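Local coordinates for haloacid dehalogenase domain protein hydrolase (Planctomyces limnophilus, PDB 4OVY) that is a putative phosphatase of the haloacid dehalogenase family, probably a metal-dependent hydrolase, and carries a bound calcium ion, at residues 105-110 and 116-121; 121-126 and 165-170. All blocks are in the same frame, centred on the assembly; numbering follows the deposited sequence.

In the fold
Helix 112-125 takes part in both contacts. Interaction 1, the more peripheral, ties it to the turn at 107-110 that leaves helix 95-106; it is partly buried and lies away from the calcium site. Interaction 2 is buried and sets the last turn of that helix against residues 165-170, which follow core strand 156-161. Both are apolar across the gap: selenium and an imidazole meet isoleucine methyls in the first; a phenyl meets an indole and an isoleucine methyl in the second. E121-R124 and E166-R169 pair within segments, and E166 also reaches R221 of the second subunit. The contacts touch through helix residues that interaction 1 does not use: V119 CG1 packs 3.5 Å from F167 O.

Interaction 1: residues 105-110 and 116-121; sequences ATHAGM and ENIVTE
M110, a selenomethionine in the deposited model, and I118 meet where a turn folds back beside the helix that follows it. The M110 side chain can be traced outward. Chi1 of 75° sets CG between the backbone N and the carbonyl carbon, and CB is still well short of I118. CG then passes 3.3 Å from H107 O within the turn. The chain runs straight through chi2 to SE, which lies 3.6 Å from I118 CD1 and 4.1 Å from the ring atom H107 CD2. A bend at chi3 turns the methyl alongside the same I118 carbon, M110 CE lying 3.8 Å from I118 CD1. I118 answers with two branches: CD1 reaches the selenium, while CG2 approaches H107 NE2 obliquely at 4.3 Å. I118 also packs on F59 and R63 of helix 55-67, so this ridge of helix 112-125 is wedged between that helix and the turn.

H107 to M110 form a type II beta turn. G109 has a positive phi (92°), a conformation that suits glycine, and backbone bonds from G109 and M110 to R203 dock the turn on strand 198-204. The H107 ring is fixed at both nitrogens, ND1 by T103 O and NE2 by R63 NE, a pairing consistent with a neutral imidazole protonated on ND1. F115 meets this ring edge-to-face. Polar bonds thus hold the turn and the imidazole from outside the contact, and what reaches I118 on helix 112-125 is dispersion, soft and non-directional.

Interaction 2: residues 121-126 and 165-170; sequences EWIRKA and IEFMRP
F167 CZ points toward W122 CZ3, and I123 CD1 comes in obliquely from the side, at a joint between the mostly helical segment inserted after strand 38-41, consistent with the cap of a haloacid dehalogenase fold, and the Rossmann-like core. The packed part centres on this one ring atom: W122 CZ3 sits 3.9 Å from F167 CZ, at the edge of the phenyl ring near its plane, and I123 CD1 is 4.1 Å from it. F167 CG lies anti to its own backbone N (chi1 -176°), which extends the phenyl from helix 165-168 into the gap. F59 of helix 55-67 meets both aromatic rings, edge-to-face with W122. The indole is held further by a hydrogen bond from NE1 to D62, by Y135 and by A126 CB, 3.4 Å above the indole plane and toward its rim. F167 lies near calcium ligand D44, about 6 Å between side chains, but about 13 Å from the calcium ion itself.

Charged pairs lie outside the cluster. R169, buried against the second subunit, donates from NH1 to E166 OE2 at 2.8 Å, and E166 OE2 also bridges to R221 of that subunit. E121 and R124 form the solvent side: the exposed R124 grips the carboxylate side-on. Its NE donates to E121 OE2 at 3.0 Å, close to the guanidinium plane but from above the carboxylate plane, while NH2 reaches E121 OE1 at 3.2 Å.

Interaction 1: residues 105-110 and 116-121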
ATOM      1  N   ALA A 105      10.637  -8.541  18.402  1.00 23.68           N
ATOM      2  CA  ALA A 105      10.983  -9.565  19.389  1.00 25.21           C
ATOM      3  C   ALA A 105      10.093  -9.532  20.633  1.00 27.50           C
ATOM      4  O   ALA A 105      10.001 -10.526  21.344  1.00 28.56           O
ATOM      5  CB  ALA A 105      12.448  -9.441  19.794  1.00 27.14           C
ATOM      6  N   THR A 106       9.447  -8.394  20.889  1.00 24.20           N
ATOM      7  CA  THR A 106       8.684  -8.189  22.115  1.00 26.17           C
ATOM      8  C   THR A 106       7.173  -8.256  21.920  1.00 25.78           C
ATOM      9  O   THR A 106       6.434  -8.195  22.899  1.00 24.79           O
ATOM     10  CB  THR A 106       9.049  -6.843  22.780  1.00 26.74           C
ATOM     11  OG1 THR A 106       8.966  -5.774  21.826  1.00 25.50           O
ATOM     12  CG2 THR A 106      10.465  -6.904  23.342  1.00 28.58           C
ATOM     13  N   HIS A 107       6.712  -8.380  20.674  1.00 24.18           N
ATOM     14  CA  HIS A 107       5.275  -8.444  20.387  1.00 23.91           C
ATOM     15  C   HIS A 107       4.864  -9.529  19.395  1.00 24.75           C
ATOM     16  O   HIS A 107       3.796  -9.443  18.791  1.00 26.32           O
ATOM     17  CB  HIS A 107       4.809  -7.083  19.887  1.00 23.28           C
ATOM     18  CG  HIS A 107       4.987  -5.999  20.894  1.00 22.33           C
ATOM     19  ND1 HIS A 107       6.186  -5.350  21.077  1.00 22.90           N
ATOM     20  CD2 HIS A 107       4.134  -5.484  21.808  1.00 22.05           C
ATOM     21  CE1 HIS A 107       6.060  -4.462  22.047  1.00 23.82           C
ATOM     22  NE2 HIS A 107       4.822  -4.523  22.504  1.00 23.81           N
ATOM     23  N   ALA A 108       5.696 -10.550  19.225  1.00 21.72           N
ATOM     24  CA  ALA A 108       5.377 -11.657  18.329  1.00 23.15           C
ATOM     25  C   ALA A 108       4.322 -12.549  18.965  1.00 22.05           C
ATOM     26  O   ALA A 108       4.289 -12.694  20.179  1.00 24.15           O
ATOM     27  CB  ALA A 108       6.626 -12.470  18.013  1.00 26.64           C
ATOM     28  N   GLY A 109       3.458 -13.134  18.143  1.00 21.57           N
ATOM     29  CA  GLY A 109       2.446 -14.079  18.616  1.00 24.39           C
ATOM     30  C   GLY A 109       1.102 -13.469  18.976  1.00 23.79           C
ATOM     31  O   GLY A 109       0.132 -14.198  19.208  1.00 26.55           O
HETATM   32  N   MSE A 110       1.036 -12.144  19.043  1.00 22.51           N
HETATM   33  CA  MSE A 110      -0.227 -11.452  19.309  1.00 22.46           C
HETATM   34  C   MSE A 110      -0.817 -10.990  18.004  1.00 21.95           C
HETATM   35  O   MSE A 110      -0.123 -10.929  16.983  1.00 21.18           O
HETATM   36  CB  MSE A 110      -0.016 -10.297  20.294  1.00 22.77           C
HETATM   37  CG  MSE A 110       0.668  -9.074  19.699  1.00 23.27           C
HETATM   38 SE   MSE A 110       0.729  -7.596  21.007  1.00 26.56          SE
HETATM   39  CE  MSE A 110       1.744  -8.534  22.419  1.00 26.50           C
ATOM     40  N   GLU A 116      -2.330  -2.998  18.322  1.00 21.00           N
ATOM     41  CA  GLU A 116      -2.955  -1.677  18.203  1.00 21.47           C
ATOM     42  C   GLU A 116      -3.443  -1.166  19.557  1.00 19.72           C
ATOM     43  O   GLU A 116      -3.190  -0.015  19.911  1.00 20.78           O
ATOM     44  CB  GLU A 116      -4.114  -1.703  17.194  1.00 24.15           C
ATOM     45  CG  GLU A 116      -4.865  -0.375  17.098  1.00 28.15           C
ATOM     46  CD  GLU A 116      -5.984  -0.364  16.078  1.00 32.33           C
ATOM     47  OE1 GLU A 116      -6.721   0.638  16.035  1.00 39.82           O
ATOM     48  OE2 GLU A 116      -6.136  -1.334  15.319  1.00 34.66           O
ATOM     49  N   ASN A 117      -4.133  -2.022  20.313  1.00 21.41           N
ATOM     50  CA  ASN A 117      -4.607  -1.649  21.658  1.00 23.79           C
ATOM     51  C   ASN A 117      -3.474  -1.244  22.599  1.00 22.25           C
ATOM     52  O   ASN A 117      -3.602  -0.297  23.369  1.00 22.19           O
ATOM     53  CB  ASN A 117      -5.417  -2.790  22.282  1.00 27.93           C
ATOM     54  CG  ASN A 117      -6.758  -3.007  21.597  1.00 36.14           C
ATOM     55  OD1 ASN A 117      -7.267  -2.132  20.891  1.00 40.33           O
ATOM     56  ND2 ASN A 117      -7.342  -4.186  21.808  1.00 41.04           N
ATOM     57  N   ILE A 118      -2.365  -1.971  22.530  1.00 22.41           N
ATOM     58  CA  ILE A 118      -1.178  -1.661  23.315  1.00 21.90           C
ATOM     59  C   ILE A 118      -0.602  -0.290  22.943  1.00 19.38           C
ATOM     60  O   ILE A 118      -0.311   0.524  23.821  1.00 20.56           O
ATOM     61  CB  ILE A 118      -0.115  -2.782  23.171  1.00 22.73           C
ATOM     62  CG1 ILE A 118      -0.566  -3.997  23.986  1.00 24.69           C
ATOM     63  CG2 ILE A 118       1.257  -2.315  23.647  1.00 22.63           C
ATOM     64  CD1 ILE A 118       0.194  -5.273  23.702  1.00 27.40           C
ATOM     65  N   VAL A 119      -0.439  -0.044  21.650  1.00 18.50           N
ATOM     66  CA  VAL A 119       0.042   1.251  21.168  1.00 20.88           C
ATOM     67  C   VAL A 119      -0.894   2.395  21.582  1.00 20.47           C
ATOM     68  O   VAL A 119      -0.443   3.440  22.047  1.00 22.17           O
ATOM     69  CB  VAL A 119       0.199   1.252  19.631  1.00 21.13           C
ATOM     70  CG1 VAL A 119       0.438   2.664  19.108  1.00 22.66           C
ATOM     71  CG2 VAL A 119       1.339   0.333  19.213  1.00 20.72           C
ATOM     72  N   THR A 120      -2.189   2.192  21.400  1.00 22.01           N
ATOM     73  CA  THR A 120      -3.188   3.230  21.696  1.00 23.29           C
ATOM     74  C   THR A 120      -3.200   3.607  23.174  1.00 23.31           C
ATOM     75  O   THR A 120      -3.257   4.785  23.529  1.00 25.45           O
ATOM     76  CB  THR A 120      -4.581   2.769  21.248  1.00 25.75           C
ATOM     77  OG1 THR A 120      -4.572   2.621  19.823  1.00 27.51           O
ATOM     78  CG2 THR A 120      -5.661   3.775  21.654  1.00 28.86           C
ATOM     79  N   GLU A 121      -3.137   2.604  24.038  1.00 24.91           N
ATOM     80  CA  GLU A 121      -3.080   2.848  25.461  1.00 25.39           C
ATOM     81  C   GLU A 121      -1.781   3.544  25.862  1.00 23.59           C
ATOM     82  O   GLU A 121      -1.804   4.472  26.660  1.00 26.70           O
ATOM     83  CB  GLU A 121      -3.285   1.550  26.232  1.00 29.91           C
ATOM     84  CG  GLU A 121      -4.712   1.037  26.135  1.00 36.26           C
ATOM     85  CD  GLU A 121      -5.717   2.018  26.714  1.00 43.18           C
ATOM     86  OE1 GLU A 121      -5.866   2.052  27.957  1.00 54.78           O
ATOM     87  OE2 GLU A 121      -6.349   2.760  25.920  1.00 44.59           O
TER

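Interaction 2: residues 121-126 and 165-170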
ATOM      1  N   GLU A 121      -3.137   2.604  24.038  1.00 24.91           N
ATOM      2  CA  GLU A 121      -3.080   2.848  25.461  1.00 25.39           C
ATOM      3  C   GLU A 121      -1.781   3.544  25.862  1.00 23.59           C
ATOM      4  O   GLU A 121      -1.804   4.472  26.660  1.00 26.70           O
ATOM      5  CB  GLU A 121      -3.285   1.550  26.232  1.00 29.91           C
ATOM      6  CG  GLU A 121      -4.712   1.037  26.135  1.00 36.26           C
ATOM      7  CD  GLU A 121      -5.717   2.018  26.714  1.00 43.18           C
ATOM      8  OE1 GLU A 121      -5.866   2.052  27.957  1.00 54.78           O
ATOM      9  OE2 GLU A 121      -6.349   2.760  25.920  1.00 44.59           O
ATOM     10  N   TRP A 122      -0.659   3.130  25.287  1.00 21.55           N
ATOM     11  CA  TRP A 122       0.611   3.773  25.605  1.00 22.04           C
ATOM     12  C   TRP A 122       0.625   5.232  25.160  1.00 20.70           C
ATOM     13  O   TRP A 122       1.018   6.114  25.920  1.00 23.13           O
ATOM     14  CB  TRP A 122       1.789   3.042  24.960  1.00 21.41           C
ATOM     15  CG  TRP A 122       3.091   3.664  25.338  1.00 21.72           C
ATOM     16  CD1 TRP A 122       3.821   3.405  26.461  1.00 22.75           C
ATOM     17  CD2 TRP A 122       3.807   4.673  24.617  1.00 21.89           C
ATOM     18  NE1 TRP A 122       4.954   4.177  26.475  1.00 22.86           N
ATOM     19  CE2 TRP A 122       4.966   4.971  25.360  1.00 22.19           C
ATOM     20  CE3 TRP A 122       3.582   5.355  23.415  1.00 23.90           C
ATOM     21  CZ2 TRP A 122       5.905   5.913  24.938  1.00 23.88           C
ATOM     22  CZ3 TRP A 122       4.520   6.297  22.999  1.00 23.75           C
ATOM     23  CH2 TRP A 122       5.662   6.565  23.760  1.00 21.75           C
ATOM     24  N   ILE A 123       0.201   5.494  23.930  1.00 22.77           N
ATOM     25  CA  ILE A 123       0.364   6.837  23.377  1.00 27.93           C
ATOM     26  C   ILE A 123      -0.593   7.859  24.004  1.00 27.33           C
ATOM     27  O   ILE A 123      -0.382   9.062  23.887  1.00 30.42           O
ATOM     28  CB  ILE A 123       0.292   6.845  21.829  1.00 31.45           C
ATOM     29  CG1 ILE A 123       1.135   8.005  21.273  1.00 33.71           C
ATOM     30  CG2 ILE A 123      -1.151   6.892  21.343  1.00 31.08           C
ATOM     31  CD1 ILE A 123       1.785   7.711  19.947  1.00 33.20           C
ATOM     32  N   ARG A 124      -1.630   7.395  24.689  1.00 26.56           N
ATOM     33  CA  ARG A 124      -2.457   8.329  25.443  1.00 32.78           C
ATOM     34  C   ARG A 124      -1.994   8.495  26.903  1.00 29.66           C
ATOM     35  O   ARG A 124      -2.286   9.513  27.519  1.00 33.83           O
ATOM     36  CB  ARG A 124      -3.937   7.966  25.332  1.00 35.55           C
ATOM     37  CG  ARG A 124      -4.351   6.717  26.066  1.00 39.02           C
ATOM     38  CD  ARG A 124      -5.860   6.525  26.020  1.00 44.64           C
ATOM     39  NE  ARG A 124      -6.286   5.568  27.041  1.00 41.23           N
ATOM     40  CZ  ARG A 124      -6.337   5.826  28.348  1.00 41.75           C
ATOM     41  NH1 ARG A 124      -6.008   7.027  28.829  1.00 50.76           N
ATOM     42  NH2 ARG A 124      -6.724   4.875  29.188  1.00 46.44           N
ATOM     43  N   LYS A 125      -1.242   7.535  27.440  1.00 28.62           N
ATOM     44  CA  LYS A 125      -0.764   7.616  28.834  1.00 29.15           C
ATOM     45  C   LYS A 125       0.633   8.213  28.975  1.00 28.01           C
ATOM     46  O   LYS A 125       0.932   8.871  29.979  1.00 26.00           O
ATOM     47  CB  LYS A 125      -0.786   6.236  29.490  1.00 30.72           C
ATOM     48  CG  LYS A 125      -2.181   5.687  29.695  1.00 33.35           C
ATOM     49  CD  LYS A 125      -2.140   4.311  30.330  1.00 38.60           C
ATOM     50  CE  LYS A 125      -3.547   3.755  30.482  1.00 43.65           C
ATOM     51  NZ  LYS A 125      -3.587   2.562  31.367  1.00 48.52           N
ATOM     52  N   ALA A 126       1.493   7.965  27.991  1.00 26.29           N
ATOM     53  CA  ALA A 126       2.866   8.450  28.042  1.00 25.33           C
ATOM     54  C   ALA A 126       2.907   9.939  27.746  1.00 23.92           C
ATOM     55  O   ALA A 126       1.999  10.485  27.117  1.00 26.81           O
ATOM     56  CB  ALA A 126       3.733   7.695  27.046  1.00 28.29           C
ATOM     57  N   ILE A 165       5.021   0.809  10.896  1.00 18.79           N
ATOM     58  CA  ILE A 165       3.753   1.170  10.292  1.00 18.93           C
ATOM     59  C   ILE A 165       2.608   1.048  11.314  1.00 20.11           C
ATOM     60  O   ILE A 165       1.748   1.925  11.400  1.00 19.03           O
ATOM     61  CB  ILE A 165       3.537   0.336   9.002  1.00 19.36           C
ATOM     62  CG1 ILE A 165       2.452   0.927   8.118  1.00 20.97           C
ATOM     63  CG2 ILE A 165       3.233  -1.123   9.312  1.00 18.09           C
ATOM     64  CD1 ILE A 165       2.289   0.167   6.818  1.00 20.40           C
ATOM     65  N   GLU A 166       2.647  -0.000  12.135  1.00 19.59           N
ATOM     66  CA  GLU A 166       1.589  -0.261  13.108  1.00 20.93           C
ATOM     67  C   GLU A 166       1.722   0.541  14.398  1.00 20.31           C
ATOM     68  O   GLU A 166       0.785   0.595  15.202  1.00 21.51           O
ATOM     69  CB  GLU A 166       1.495  -1.765  13.401  1.00 22.65           C
ATOM     70  CG  GLU A 166       1.153  -2.622  12.181  1.00 24.42           C
ATOM     71  CD  GLU A 166      -0.047  -2.119  11.375  1.00 25.83           C
ATOM     72  OE1 GLU A 166      -0.996  -1.540  11.957  1.00 26.71           O
ATOM     73  OE2 GLU A 166      -0.055  -2.311  10.140  1.00 25.71           O
ATOM     74  N   PHE A 167       2.876   1.170  14.602  1.00 20.12           N
ATOM     75  CA  PHE A 167       3.009   2.162  15.666  1.00 20.38           C
ATOM     76  C   PHE A 167       2.288   3.467  15.305  1.00 20.61           C
ATOM     77  O   PHE A 167       1.777   4.149  16.189  1.00 21.14           O
ATOM     78  CB  PHE A 167       4.475   2.459  15.970  1.00 20.27           C
ATOM     79  CG  PHE A 167       4.659   3.401  17.111  1.00 22.31           C
ATOM     80  CD1 PHE A 167       4.422   2.974  18.416  1.00 21.60           C
ATOM     81  CD2 PHE A 167       5.028   4.724  16.890  1.00 22.11           C
ATOM     82  CE1 PHE A 167       4.570   3.845  19.479  1.00 22.45           C
ATOM     83  CE2 PHE A 167       5.173   5.599  17.952  1.00 25.08           C
ATOM     84  CZ  PHE A 167       4.947   5.159  19.246  1.00 25.36           C
HETATM   85  N   MSE A 168       2.274   3.818  14.020  1.00 19.05           N
HETATM   86  CA  MSE A 168       1.707   5.110  13.576  1.00 20.43           C
HETATM   87  C   MSE A 168       0.244   5.024  13.220  1.00 19.11           C
HETATM   88  O   MSE A 168      -0.519   5.974  13.440  1.00 19.51           O
HETATM   89  CB  MSE A 168       2.483   5.610  12.357  1.00 19.43           C
HETATM   90  CG  MSE A 168       3.934   5.924  12.720  1.00 22.04           C
HETATM   91 SE   MSE A 168       4.926   6.527  11.126  1.00 23.93          SE
HETATM   92  CE  MSE A 168       5.055   4.815  10.169  1.00 21.30           C
ATOM     93  N   ARG A 169      -0.170   3.890  12.668  1.00 18.10           N
ATOM     94  CA  ARG A 169      -1.535   3.743  12.139  1.00 19.04           C
ATOM     95  C   ARG A 169      -2.687   3.967  13.119  1.00 19.99           C
ATOM     96  O   ARG A 169      -3.738   4.446  12.705  1.00 22.59           O
ATOM     97  CB  ARG A 169      -1.716   2.391  11.447  1.00 18.89           C
ATOM     98  CG  ARG A 169      -1.241   2.395  10.006  1.00 18.60           C
ATOM     99  CD  ARG A 169      -1.274   1.008   9.397  1.00 19.78           C
ATOM    100  NE  ARG A 169      -1.197   1.062   7.940  1.00 19.96           N
ATOM    101  CZ  ARG A 169      -0.983   0.017   7.148  1.00 17.15           C
ATOM    102  NH1 ARG A 169      -0.783  -1.200   7.647  1.00 17.61           N
ATOM    103  NH2 ARG A 169      -0.979   0.187   5.841  1.00 18.44           N
ATOM    104  N   PRO A 170      -2.510   3.619  14.407  1.00 20.60           N
ATOM    105  CA  PRO A 170      -3.624   3.808  15.333  1.00 21.60           C
ATOM    106  C   PRO A 170      -4.087   5.263  15.524  1.00 22.21           C
ATOM    107  O   PRO A 170      -5.251   5.480  15.856  1.00 23.14           O
ATOM    108  CB  PRO A 170      -3.088   3.239  16.652  1.00 22.52           C
ATOM    109  CG  PRO A 170      -2.030   2.270  16.245  1.00 22.51           C
ATOM    110  CD  PRO A 170      -1.400   2.870  15.028  1.00 21.09           C
TER